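Local atomic coordinates of BCL2-like 10 (Danio rerio, PDB entry 6FBX), a protein that restrains apoptosis as a pro-survival member of the Bcl-2 family, binding the BH3 segment of Bad, and may have channel activity. Residues R40-A43 / K44-E47. Numbering follows the deposited sequence.
Sequences RYLA and KEME
Lys44 lies one helical turn beyond Arg40, and its CB rests 3.2 Å from Arg40 O, the carbonyl that also takes a weak bond from Lys44 N. CG stays beside the same oxygen at 3.3 Å; a bend at the second torsion (chi2 -67°) then turns the chain, which runs straight through CD and CE until NZ reaches Glu47 OE1 at 3.1 Å. NZ meets OE1 on the syn side of the carboxylate, 26° out of its plane, in a salt bridge. With an alanine here the arm from CG to NZ is gone, which is likely to leave Glu47 OE1 without its positive mate and to uncover part of Tyr20 and Phe23. Round the helix, Glu45 OE1 comes up against both Tyr41 and Leu42 of the preceding turn, 3.4 Å from Tyr41 CE1 and 3.8 Å from Leu42 CD2, with ring and carboxylate planes 70° apart. Glu45, Met46 and Glu47 each donate a backbone i to i-4 bond; the acceptor of the last, Ala43 O, also receives Thr96 OG1. The guanidinium of Arg40 forms a salt bridge with Asp19. Helix 34-49 thus sits between neighbours in the all-helical Bcl-2 fold: Ala43 and Lys44 touch helix 2-24, Met46 and Glu47 pack on helix 88-107, and Leu42, Glu45 and Met46 meet the bound Bad BH3 peptide.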
ATOM      1  N   ARG A  40      -9.867  -0.193  -4.370  1.00 23.37           N
ATOM      2  CA  ARG A  40     -10.784   0.426  -3.418  1.00 25.17           C
ATOM      3  C   ARG A  40     -11.564  -0.628  -2.643  1.00 27.19           C
ATOM      4  O   ARG A  40     -11.709  -0.541  -1.418  1.00 28.04           O
ATOM      5  CB  ARG A  40     -11.752   1.352  -4.150  1.00 26.69           C
ATOM      6  CG  ARG A  40     -11.167   2.658  -4.622  1.00 26.28           C
ATOM      7  CD  ARG A  40     -12.284   3.522  -5.162  1.00 28.13           C
ATOM      8  NE  ARG A  40     -11.812   4.746  -5.792  1.00 27.09           N
ATOM      9  CZ  ARG A  40     -12.617   5.717  -6.210  1.00 29.66           C
ATOM     10  NH1 ARG A  40     -13.933   5.605  -6.062  1.00 33.42           N
ATOM     11  NH2 ARG A  40     -12.109   6.799  -6.779  1.00 30.26           N
ATOM     12  N   TYR A  41     -12.091  -1.628  -3.353  1.00 25.81           N
ATOM     13  CA  TYR A  41     -12.888  -2.661  -2.702  1.00 26.93           C
ATOM     14  C   TYR A  41     -12.020  -3.534  -1.805  1.00 26.15           C
ATOM     15  O   TYR A  41     -12.351  -3.763  -0.637  1.00 25.95           O
ATOM     16  CB  TYR A  41     -13.595  -3.511  -3.757  1.00 29.59           C
ATOM     17  CG  TYR A  41     -14.397  -4.655  -3.180  1.00 34.63           C
ATOM     18  CD1 TYR A  41     -13.815  -5.896  -2.957  1.00 38.13           C
ATOM     19  CD2 TYR A  41     -15.735  -4.492  -2.854  1.00 38.82           C
ATOM     20  CE1 TYR A  41     -14.543  -6.942  -2.425  1.00 43.56           C
ATOM     21  CE2 TYR A  41     -16.472  -5.533  -2.323  1.00 44.26           C
ATOM     22  CZ  TYR A  41     -15.871  -6.756  -2.110  1.00 47.49           C
ATOM     23  OH  TYR A  41     -16.603  -7.795  -1.583  1.00 53.03           O
ATOM     24  N   LEU A  42     -10.899  -4.025  -2.339  1.00 23.46           N
ATOM     25  CA  LEU A  42     -10.098  -5.014  -1.625  1.00 22.24           C
ATOM     26  C   LEU A  42      -9.380  -4.404  -0.429  1.00 23.14           C
ATOM     27  O   LEU A  42      -9.358  -5.001   0.653  1.00 24.34           O
ATOM     28  CB  LEU A  42      -9.092  -5.649  -2.584  1.00 21.84           C
ATOM     29  CG  LEU A  42      -9.733  -6.561  -3.630  1.00 24.35           C
ATOM     30  CD1 LEU A  42      -8.760  -6.857  -4.766  1.00 25.17           C
ATOM     31  CD2 LEU A  42     -10.198  -7.851  -2.982  1.00 28.27           C
ATOM     32  N   ALA A  43      -8.783  -3.224  -0.604  1.00 21.84           N
ATOM     33  CA  ALA A  43      -8.061  -2.598   0.498  1.00 20.48           C
ATOM     34  C   ALA A  43      -9.003  -2.174   1.616  1.00 22.15           C
ATOM     35  O   ALA A  43      -8.626  -2.230   2.792  1.00 22.68           O
ATOM     36  CB  ALA A  43      -7.257  -1.403  -0.010  1.00 20.37           C
ATOM     37  N   LYS A  44     -10.229  -1.755   1.279  1.00 22.80           N
ATOM     38  CA  LYS A  44     -11.199  -1.435   2.322  1.00 24.96           C
ATOM     39  C   LYS A  44     -11.746  -2.692   2.977  1.00 25.02           C
ATOM     40  O   LYS A  44     -12.072  -2.676   4.170  1.00 27.94           O
ATOM     41  CB  LYS A  44     -12.339  -0.596   1.749  1.00 27.35           C
ATOM     42  CG  LYS A  44     -11.999   0.867   1.570  1.00 30.12           C
ATOM     43  CD  LYS A  44     -11.789   1.548   2.914  1.00 35.31           C
ATOM     44  CE  LYS A  44     -11.424   3.006   2.752  1.00 41.00           C
ATOM     45  NZ  LYS A  44     -11.132   3.631   4.066  1.00 45.54           N
ATOM     46  N   GLU A  45     -11.864  -3.782   2.217  1.00 25.57           N
ATOM     47  CA  GLU A  45     -12.218  -5.061   2.816  1.00 28.61           C
ATOM     48  C   GLU A  45     -11.187  -5.466   3.861  1.00 26.66           C
ATOM     49  O   GLU A  45     -11.539  -5.848   4.983  1.00 27.06           O
ATOM     50  CB  GLU A  45     -12.347  -6.131   1.731  1.00 37.03           C
ATOM     51  CG  GLU A  45     -12.788  -7.487   2.251  1.00 52.82           C
ATOM     52  CD  GLU A  45     -12.871  -8.532   1.155  1.00 70.01           C
ATOM     53  OE1 GLU A  45     -12.530  -8.209  -0.002  1.00 76.05           O
ATOM     54  OE2 GLU A  45     -13.277  -9.675   1.452  1.00 78.38           O
ATOM     55  N   MET A  46      -9.899  -5.370   3.520  1.00 24.81           N
ATOM     56  CA  MET A  46      -8.873  -5.739   4.488  1.00 24.84           C
ATOM     57  C   MET A  46      -8.903  -4.811   5.695  1.00 24.50           C
ATOM     58  O   MET A  46      -8.724  -5.262   6.832  1.00 25.10           O
ATOM     59  CB  MET A  46      -7.488  -5.735   3.846  1.00 25.99           C
ATOM     60  CG  MET A  46      -6.452  -6.441   4.721  1.00 32.82           C
ATOM     61  SD  MET A  46      -4.772  -6.347   4.097  1.00 41.31           S
ATOM     62  CE  MET A  46      -4.805  -7.563   2.787  1.00 41.23           C
ATOM     63  N   GLU A  47      -9.147  -3.515   5.479  1.00 22.55           N
ATOM     64  CA  GLU A  47      -9.246  -2.607   6.618  1.00 23.26           C
ATOM     65  C   GLU A  47     -10.413  -2.990   7.515  1.00 25.05           C
ATOM     66  O   GLU A  47     -10.272  -3.067   8.741  1.00 25.83           O
ATOM     67  CB  GLU A  47      -9.401  -1.154   6.170  1.00 25.19           C
ATOM     68  CG  GLU A  47      -9.241  -0.197   7.351  1.00 30.33           C
ATOM     69  CD  GLU A  47      -9.476   1.255   7.003  1.00 38.09           C
ATOM     70  OE1 GLU A  47      -9.468   1.604   5.805  1.00 41.04           O
ATOM     71  OE2 GLU A  47      -9.661   2.056   7.946  1.00 42.20           O
TER